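Local coordinates for protein amidase, hydantoinase/carbamoylase family (Burkholderia vietnamiensis, PDB 5I4M) that probably hydrolyses N-carbamoyl-L-amino acids as a dimeric, two-zinc amidase of the peptidase M20 family, at residues A[290-294]-A[295-299]; A[249-252]-A[253-257]; A[264-267]-A[268-272]. One frame throughout, in Å; residues are numbered along the deposited sequence.

Contact 1: residues A[290-294]-A[295-299]; sequences VHPNS and RNVIP. With 3PG (3-phosphoglyceric acid), chain H.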
loop_
_atom_site.group_PDB
_atom_site.type_symbol
_atom_site.label_atom_id
_atom_site.label_comp_id
_atom_site.label_asym_id
_atom_site.label_seq_id
_atom_site.Cartn_x
_atom_site.Cartn_y
_atom_site.Cartn_z
ATOM N N VAL A 290 -0.317 -3.278 -3.031
ATOM C CA VAL A 290 -0.781 -3.379 -4.415
ATOM C C VAL A 290 0.359 -3.010 -5.353
ATOM O O VAL A 290 1.105 -2.061 -5.084
ATOM C CB VAL A 290 -1.998 -2.461 -4.642
ATOM C CG1 VAL A 290 -2.483 -2.517 -6.101
ATOM C CG2 VAL A 290 -3.121 -2.808 -3.654
ATOM N N HIS A 291 0.497 -3.751 -6.466
ATOM C CA HIS A 291 1.527 -3.473 -7.460
ATOM C C HIS A 291 0.896 -3.389 -8.848
ATOM O O HIS A 291 0.107 -4.272 -9.221
ATOM C CB HIS A 291 2.615 -4.561 -7.415
ATOM C CG HIS A 291 3.172 -4.805 -6.041
ATOM N ND1 HIS A 291 4.227 -4.082 -5.524
ATOM C CD2 HIS A 291 2.818 -5.691 -5.079
ATOM C CE1 HIS A 291 4.496 -4.509 -4.302
ATOM N NE2 HIS A 291 3.660 -5.490 -4.011
ATOM N N PRO A 292 1.233 -2.369 -9.656
ATOM C CA PRO A 292 2.192 -1.305 -9.343
ATOM C C PRO A 292 1.589 -0.147 -8.558
ATOM O O PRO A 292 2.303 0.803 -8.256
ATOM C CB PRO A 292 2.653 -0.838 -10.731
ATOM C CG PRO A 292 1.449 -1.044 -11.596
ATOM C CD PRO A 292 0.813 -2.330 -11.071
ATOM N N ASN A 293 0.297 -0.224 -8.233
ATOM C CA ASN A 293 -0.390 0.809 -7.443
ATOM C C ASN A 293 -0.475 2.132 -8.204
ATOM O O ASN A 293 -0.375 3.214 -7.619
ATOM C CB ASN A 293 0.273 1.014 -6.076
ATOM C CG ASN A 293 -0.735 1.341 -4.984
ATOM O OD1 ASN A 293 -1.900 0.948 -5.064
ATOM N ND2 ASN A 293 -0.291 2.065 -3.959
ATOM N N SER A 294 -0.675 2.054 -9.516
ATOM C CA SER A 294 -0.890 3.234 -10.347
ATOM C C SER A 294 -2.359 3.289 -10.748
ATOM O O SER A 294 -2.930 2.274 -11.154
ATOM C CB SER A 294 0.008 3.200 -11.587
ATOM O OG SER A 294 -0.217 4.338 -12.407
ATOM N N ARG A 295 -2.969 4.479 -10.646
ATOM C CA ARG A 295 -4.426 4.555 -10.738
ATOM C C ARG A 295 -4.954 4.106 -12.096
ATOM O O ARG A 295 -6.077 3.592 -12.169
ATOM C CB ARG A 295 -4.909 5.970 -10.419
ATOM C CG ARG A 295 -4.281 7.081 -11.231
ATOM C CD ARG A 295 -4.598 8.391 -10.526
ATOM N NE ARG A 295 -3.787 8.586 -9.325
ATOM C CZ ARG A 295 -4.162 9.325 -8.282
ATOM N NH1 ARG A 295 -5.365 9.900 -8.263
ATOM N NH2 ARG A 295 -3.335 9.506 -7.254
ATOM N N ASN A 296 -4.185 4.275 -13.181
ATOM C CA ASN A 296 -4.654 3.835 -14.496
ATOM C C ASN A 296 -3.933 2.569 -14.990
ATOM O O ASN A 296 -3.773 2.361 -16.198
ATOM C CB ASN A 296 -4.581 4.971 -15.529
ATOM C CG ASN A 296 -3.250 5.718 -15.544
ATOM O OD1 ASN A 296 -2.429 5.610 -14.627
ATOM N ND2 ASN A 296 -3.055 6.528 -16.600
ATOM N N VAL A 297 -3.555 1.687 -14.062
ATOM C CA VAL A 297 -3.009 0.367 -14.376
ATOM C C VAL A 297 -3.802 -0.662 -13.580
ATOM O O VAL A 297 -3.865 -0.571 -12.349
ATOM C CB VAL A 297 -1.511 0.264 -14.024
ATOM C CG1 VAL A 297 -0.963 -1.122 -14.397
ATOM C CG2 VAL A 297 -0.708 1.370 -14.719
ATOM N N ILE A 298 -4.394 -1.638 -14.270
ATOM C CA ILE A 298 -4.983 -2.809 -13.614
ATOM C C ILE A 298 -3.922 -3.452 -12.729
ATOM O O ILE A 298 -2.835 -3.777 -13.225
ATOM C CB ILE A 298 -5.495 -3.831 -14.642
ATOM C CG1 ILE A 298 -6.620 -3.242 -15.498
ATOM C CG2 ILE A 298 -5.938 -5.124 -13.951
ATOM C CD1 ILE A 298 -6.786 -3.998 -16.839
ATOM N N PRO A 299 -4.178 -3.665 -11.438
ATOM C CA PRO A 299 -3.129 -4.215 -10.570
ATOM C C PRO A 299 -2.766 -5.639 -10.974
ATOM O O PRO A 299 -3.642 -6.482 -11.186
ATOM C CB PRO A 299 -3.756 -4.155 -9.172
ATOM C CG PRO A 299 -4.709 -2.986 -9.257
ATOM C CD PRO A 299 -5.301 -3.112 -10.658
HETATM C C1 3PG H . -5.048 7.206 -19.604
HETATM O O1 3PG H . -5.008 6.499 -18.587
HETATM O O2 3PG H . -6.002 7.152 -20.425
HETATM C C2 3PG H . -4.188 8.434 -19.564
HETATM O O3 3PG H . -4.772 9.461 -20.372
HETATM C C3 3PG H . -2.815 8.080 -20.104
HETATM O O1P 3PG H . -2.929 7.590 -21.446
HETATM P P 3PG H . -1.695 6.792 -22.138
HETATM O O2P 3PG H . -1.813 5.385 -21.569
HETATM O O3P 3PG H . -0.445 7.502 -21.689
HETATM O O4P 3PG H . -1.953 6.876 -23.653
HETATM O O HOH W 1 -2.010 -0.658 -10.151
#
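P292 and V297 face each other across the bend of a β hairpin, CG of the P292 ring lying 3.7 Å from CG1 of V297, the ring and the branched side chain meeting at a slant. V297 uses its two branches on different partners, P292 and S294: CG1, anti to the backbone N (chi1 -179°), goes to the proline, while CG2 lies 3.7 Å from CB of S294. One step nearer the strands, CG1 of V290 rests against the P299 ring, 3.7 Å from its CB. The peptide bond before P292 is cis, just where strand 282-291 ends. The reversal itself is a type I turn from S294 to V297, closed by V297 N to S294 O at 3.0 Å. A water inside the bend accepts from S294 N (3.1 Å) and lies 2.9 Å from V297 O, to which it can donate, though it has more acceptors in reach than protons; it adds a second, water-mediated link between the two residues that the turn bond joins.

At the turn, N296 directs its amide outward: ND2 donates to O1 of 3-phosphoglyceric acid at 2.8 Å, almost straight at 174°, while its OD1 accepts from Q108 of the second subunit. S294 OG is hydrogen-bonded to Q108 and S152 of that subunit, and R295 forms a salt bridge with its E238. H247 of the same chain and R309, Q214, Q234 and G378 of the second subunit also bind the ligand. The arrangement is thus a hairpin turn of the M20 dimerisation domain that completes the ligand site beside the neighbour's zinc centre.

Contact 2: residues A[249-252]-A[253-257]; sequences GPTP and MPRRR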
loop_
_atom_site.group_PDB
_atom_site.type_symbol
_atom_site.label_atom_id
_atom_site.label_comp_id
_atom_site.label_asym_id
_atom_site.label_seq_id
_atom_site.Cartn_x
_atom_site.Cartn_y
_atom_site.Cartn_z
ATOM N N GLY A 249 -7.873 1.504 -19.295
ATOM C CA GLY A 249 -8.817 1.863 -20.323
ATOM C C GLY A 249 -9.105 0.729 -21.285
ATOM O O GLY A 249 -9.942 -0.143 -21.027
ATOM N N PRO A 250 -8.391 0.715 -22.418
ATOM C CA PRO A 250 -8.778 -0.168 -23.532
ATOM C C PRO A 250 -8.437 -1.644 -23.362
ATOM O O PRO A 250 -8.328 -2.357 -24.367
ATOM C CB PRO A 250 -8.026 0.432 -24.732
ATOM C CG PRO A 250 -6.875 1.200 -24.105
ATOM C CD PRO A 250 -7.373 1.708 -22.801
ATOM N N THR A 251 -8.257 -2.130 -22.130
ATOM C CA THR A 251 -8.200 -3.568 -21.896
ATOM C C THR A 251 -9.635 -4.031 -21.703
ATOM O O THR A 251 -10.263 -3.637 -20.712
ATOM C CB THR A 251 -7.368 -3.901 -20.650
ATOM O OG1 THR A 251 -6.076 -3.282 -20.727
ATOM C CG2 THR A 251 -7.190 -5.406 -20.506
ATOM N N PRO A 252 -10.199 -4.851 -22.593
ATOM C CA PRO A 252 -11.613 -5.223 -22.430
ATOM C C PRO A 252 -11.851 -5.887 -21.085
ATOM O O PRO A 252 -11.068 -6.736 -20.647
ATOM C CB PRO A 252 -11.868 -6.189 -23.594
ATOM C CG PRO A 252 -10.793 -5.814 -24.618
ATOM C CD PRO A 252 -9.595 -5.483 -23.780
ATOM N N MET A 253 -12.931 -5.470 -20.419
ATOM C CA MET A 253 -13.217 -5.955 -19.068
ATOM C C MET A 253 -13.178 -7.474 -18.925
ATOM O O MET A 253 -12.567 -7.957 -17.960
ATOM C CB MET A 253 -14.577 -5.419 -18.591
ATOM C CG MET A 253 -14.617 -3.903 -18.407
ATOM S SD MET A 253 -13.658 -3.381 -16.983
ATOM C CE MET A 253 -14.556 -4.144 -15.626
ATOM N N PRO A 254 -13.765 -8.278 -19.822
ATOM C CA PRO A 254 -13.831 -9.726 -19.554
ATOM C C PRO A 254 -12.485 -10.431 -19.547
ATOM O O PRO A 254 -12.364 -11.474 -18.894
ATOM C CB PRO A 254 -14.728 -10.255 -20.685
ATOM C CG PRO A 254 -15.525 -9.059 -21.119
ATOM C CD PRO A 254 -14.544 -7.923 -21.019
ATOM N N ARG A 255 -11.465 -9.907 -20.216
ATOM C CA ARG A 255 -10.193 -10.614 -20.258
ATOM C C ARG A 255 -9.217 -10.155 -19.188
ATOM O O ARG A 255 -8.110 -10.701 -19.109
ATOM C CB ARG A 255 -9.549 -10.471 -21.638
ATOM C CG ARG A 255 -8.942 -9.111 -21.892
ATOM C CD ARG A 255 -8.215 -9.123 -23.219
ATOM N NE ARG A 255 -9.131 -9.269 -24.347
ATOM C CZ ARG A 255 -8.741 -9.292 -25.620
ATOM N NH1 ARG A 255 -7.450 -9.190 -25.918
ATOM N NH2 ARG A 255 -9.637 -9.411 -26.594
ATOM N N ARG A 256 -9.595 -9.195 -18.350
ATOM C CA ARG A 256 -8.671 -8.706 -17.339
ATOM C C ARG A 256 -8.401 -9.754 -16.273
ATOM O O ARG A 256 -9.272 -10.542 -15.897
ATOM C CB ARG A 256 -9.231 -7.457 -16.669
ATOM C CG ARG A 256 -9.577 -6.381 -17.653
ATOM C CD ARG A 256 -10.171 -5.203 -16.933
ATOM N NE ARG A 256 -10.287 -4.064 -17.837
ATOM C CZ ARG A 256 -10.305 -2.807 -17.423
ATOM N NH1 ARG A 256 -10.202 -2.544 -16.123
ATOM N NH2 ARG A 256 -10.412 -1.828 -18.304
ATOM N N ARG A 257 -7.175 -9.743 -15.767
ATOM C CA ARG A 257 -6.784 -10.572 -14.633
ATOM C C ARG A 257 -6.308 -9.613 -13.552
ATOM O O ARG A 257 -5.111 -9.364 -13.390
ATOM C CB ARG A 257 -5.737 -11.604 -15.041
ATOM C CG ARG A 257 -6.267 -12.523 -16.144
ATOM C CD ARG A 257 -5.482 -13.815 -16.264
ATOM N NE ARG A 257 -4.113 -13.623 -16.729
ATOM C CZ ARG A 257 -3.029 -13.994 -16.048
ATOM N NH1 ARG A 257 -1.822 -13.789 -16.557
ATOM N NH2 ARG A 257 -3.144 -14.577 -14.862
#
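The guanidinium of R256 carries the sulfur of M253 over one face, SD standing 3.4 Å above the plane, while backbone carbonyls of the preceding loop lie along its edge. T251 O takes two bonds there, from R256 NE at 2.9 Å and from R256 NH2 at 3.0 Å. This is a side-on grip on a single oxygen, which stays within 6° of the guanidinium plane; NH2 also lies in the plane of the carbonyl, whereas NE sits above it. R256 gets there with an extended chain from CG to NE, and its CG passes 3.8 Å from CG2 of T251. The methionine, bent at chi2 and chi3 (-71° and -64°), folds back over the group.

The second flat group, the guanidinium of R255, has P252 over one face, with NE 3.8 Å from CG of the proline ring. The backbone N of R255 donates to P252 O at 3.2 Å, an i to i+3 bond at the start of the short 3-10 segment 253-255.

Further bonds fix the rotation of the R256 group: NH2 donates to A248 O, and NH1 bonds to T284 OG1 of the second subunit. T251 OG1, for its part, is tied to H247 O. A charged group set in plane against backbone oxygens would be expected to polarise those carbonyls, and the chemistry is consistent with R256 tying the loop after the ligand-binding H247 to itself and to the partner subunit.

Contact 3: residues A[264-267]-A[268-272]; sequences SRVV and DLVNR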
loop_
_atom_site.group_PDB
_atom_site.type_symbol
_atom_site.label_atom_id
_atom_site.label_comp_id
_atom_site.label_asym_id
_atom_site.label_seq_id
_atom_site.Cartn_x
_atom_site.Cartn_y
_atom_site.Cartn_z
ATOM N N SER A 264 -9.555 -8.066 -3.095
ATOM C CA SER A 264 -10.722 -7.444 -2.479
ATOM C C SER A 264 -11.820 -8.464 -2.211
ATOM O O SER A 264 -12.513 -8.396 -1.185
ATOM C CB SER A 264 -11.251 -6.325 -3.380
ATOM O OG SER A 264 -10.310 -5.270 -3.430
ATOM N N ARG A 265 -12.006 -9.411 -3.125
ATOM C CA ARG A 265 -13.007 -10.436 -2.865
ATOM C C ARG A 265 -12.606 -11.311 -1.687
ATOM O O ARG A 265 -13.478 -11.803 -0.960
ATOM C CB ARG A 265 -13.241 -11.263 -4.126
ATOM C CG ARG A 265 -14.069 -10.480 -5.124
ATOM C CD ARG A 265 -14.253 -11.205 -6.453
ATOM N NE ARG A 265 -15.060 -10.385 -7.350
ATOM C CZ ARG A 265 -15.176 -10.594 -8.656
ATOM N NH1 ARG A 265 -14.530 -11.608 -9.227
ATOM N NH2 ARG A 265 -15.930 -9.785 -9.390
ATOM N N VAL A 266 -11.302 -11.502 -1.468
ATOM C CA VAL A 266 -10.875 -12.290 -0.314
ATOM C C VAL A 266 -11.055 -11.496 0.974
ATOM O O VAL A 266 -11.374 -12.070 2.021
ATOM C CB VAL A 266 -9.424 -12.777 -0.482
ATOM C CG1 VAL A 266 -8.977 -13.565 0.751
ATOM C CG2 VAL A 266 -9.304 -13.662 -1.732
ATOM N N VAL A 267 -10.867 -10.176 0.928
ATOM C CA VAL A 267 -11.148 -9.366 2.116
ATOM C C VAL A 267 -12.586 -9.586 2.567
ATOM O O VAL A 267 -12.865 -9.773 3.761
ATOM C CB VAL A 267 -10.860 -7.879 1.836
ATOM C CG1 VAL A 267 -11.409 -6.994 2.970
ATOM C CG2 VAL A 267 -9.356 -7.639 1.671
ATOM N N ASP A 268 -13.517 -9.596 1.610
ATOM C CA ASP A 268 -14.924 -9.832 1.922
ATOM C C ASP A 268 -15.146 -11.259 2.407
ATOM O O ASP A 268 -15.891 -11.487 3.370
ATOM C CB ASP A 268 -15.772 -9.538 0.681
ATOM C CG ASP A 268 -17.151 -8.995 1.012
ATOM O OD1 ASP A 268 -17.380 -8.565 2.161
ATOM O OD2 ASP A 268 -18.004 -8.978 0.101
ATOM N N LEU A 269 -14.500 -12.230 1.760
ATOM C CA LEU A 269 -14.610 -13.620 2.193
ATOM C C LEU A 269 -14.080 -13.810 3.612
ATOM O O LEU A 269 -14.690 -14.516 4.424
ATOM C CB LEU A 269 -13.854 -14.526 1.218
ATOM C CG LEU A 269 -13.648 -15.977 1.661
ATOM C CD1 LEU A 269 -14.968 -16.703 1.705
ATOM C CD2 LEU A 269 -12.659 -16.681 0.738
ATOM N N VAL A 270 -12.937 -13.199 3.922
ATOM C CA VAL A 270 -12.359 -13.317 5.259
ATOM C C VAL A 270 -13.338 -12.812 6.308
ATOM O O VAL A 270 -13.549 -13.450 7.346
ATOM C CB VAL A 270 -11.019 -12.565 5.323
ATOM C CG1 VAL A 270 -10.601 -12.278 6.774
ATOM C CG2 VAL A 270 -9.953 -13.356 4.594
ATOM N N ASN A 271 -13.955 -11.656 6.047
ATOM C CA ASN A 271 -14.961 -11.135 6.966
ATOM C C ASN A 271 -16.126 -12.104 7.088
ATOM O O ASN A 271 -16.587 -12.408 8.197
ATOM C CB ASN A 271 -15.437 -9.764 6.489
ATOM C CG ASN A 271 -16.462 -9.140 7.422
ATOM O OD1 ASN A 271 -16.117 -8.588 8.475
ATOM N ND2 ASN A 271 -17.722 -9.209 7.036
ATOM N N ARG A 272 -16.594 -12.633 5.956
ATOM C CA ARG A 272 -17.696 -13.586 5.999
ATOM C C ARG A 272 -17.339 -14.797 6.854
ATOM O O ARG A 272 -18.154 -15.270 7.659
ATOM C CB ARG A 272 -18.051 -14.014 4.575
ATOM C CG ARG A 272 -19.284 -14.862 4.461
ATOM C CD ARG A 272 -20.509 -14.006 4.639
ATOM N NE ARG A 272 -21.074 -14.105 5.978
ATOM C CZ ARG A 272 -21.816 -13.156 6.539
ATOM N NH1 ARG A 272 -22.303 -13.330 7.760
ATOM N NH2 ARG A 272 -22.055 -12.023 5.885
#
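V266 and V270, one helical turn apart, each set CG1 anti to the backbone N (chi1 178° and 162°) and CG2 anti to the carbonyl carbon. These torsions bring CG1 of V266 to 4.0 Å from CG2 of V270. The same CG2 lies 3.2 Å from V266 O, beside the same carbonyl that accepts from its own backbone N. That bond, V270 N to V266 O, spans 2.7 Å and is nearly straight at 165°.

Its neighbours continue the i to i+4 pattern of an α helix: D268 N donates to S264 O at 3.2 Å, L269 N to R265 O at 2.9 Å, and N271 N to V267 O at 3.2 Å.

The charged ends of R265 and D268 reach beyond the helix, forming reciprocal salt bridges with D268 and R265 of the second subunit, whereas S264 OG bonds back to L260 O within it, in the preceding turn. V267 packs on V285 and M288 of strand 282-291, and V270 on A283 and V285 there and on V306 and F308 of strand 297-310. V266 meets F304 of that strand and V327 and I330 of helix 313-334, placing helix 259-276 against strands 282-291 and 297-310, beside a second helix and at the dimer interface.

From the N terminus the chain meets contact 2 first, folding the loop between strand 246-247 and helix 259-276 back on itself; then contact 3, which lies within that one helix and closes no loop; and last contact 1, which closes the hairpin turn joining strands 282-291 and 297-310. All three are local and follow in series, so none nests within or crosses another. Contacts 1 and 2 nevertheless touch in space: CD1 of I298 packs 3.6 Å from CD of R256. Contact 3 stands apart, its centre about 20 Å from that of contact 1 and 23 Å from that of contact 2. Together they mark out loop, helix and hairpin of the dimerisation region, each reaching the second subunit.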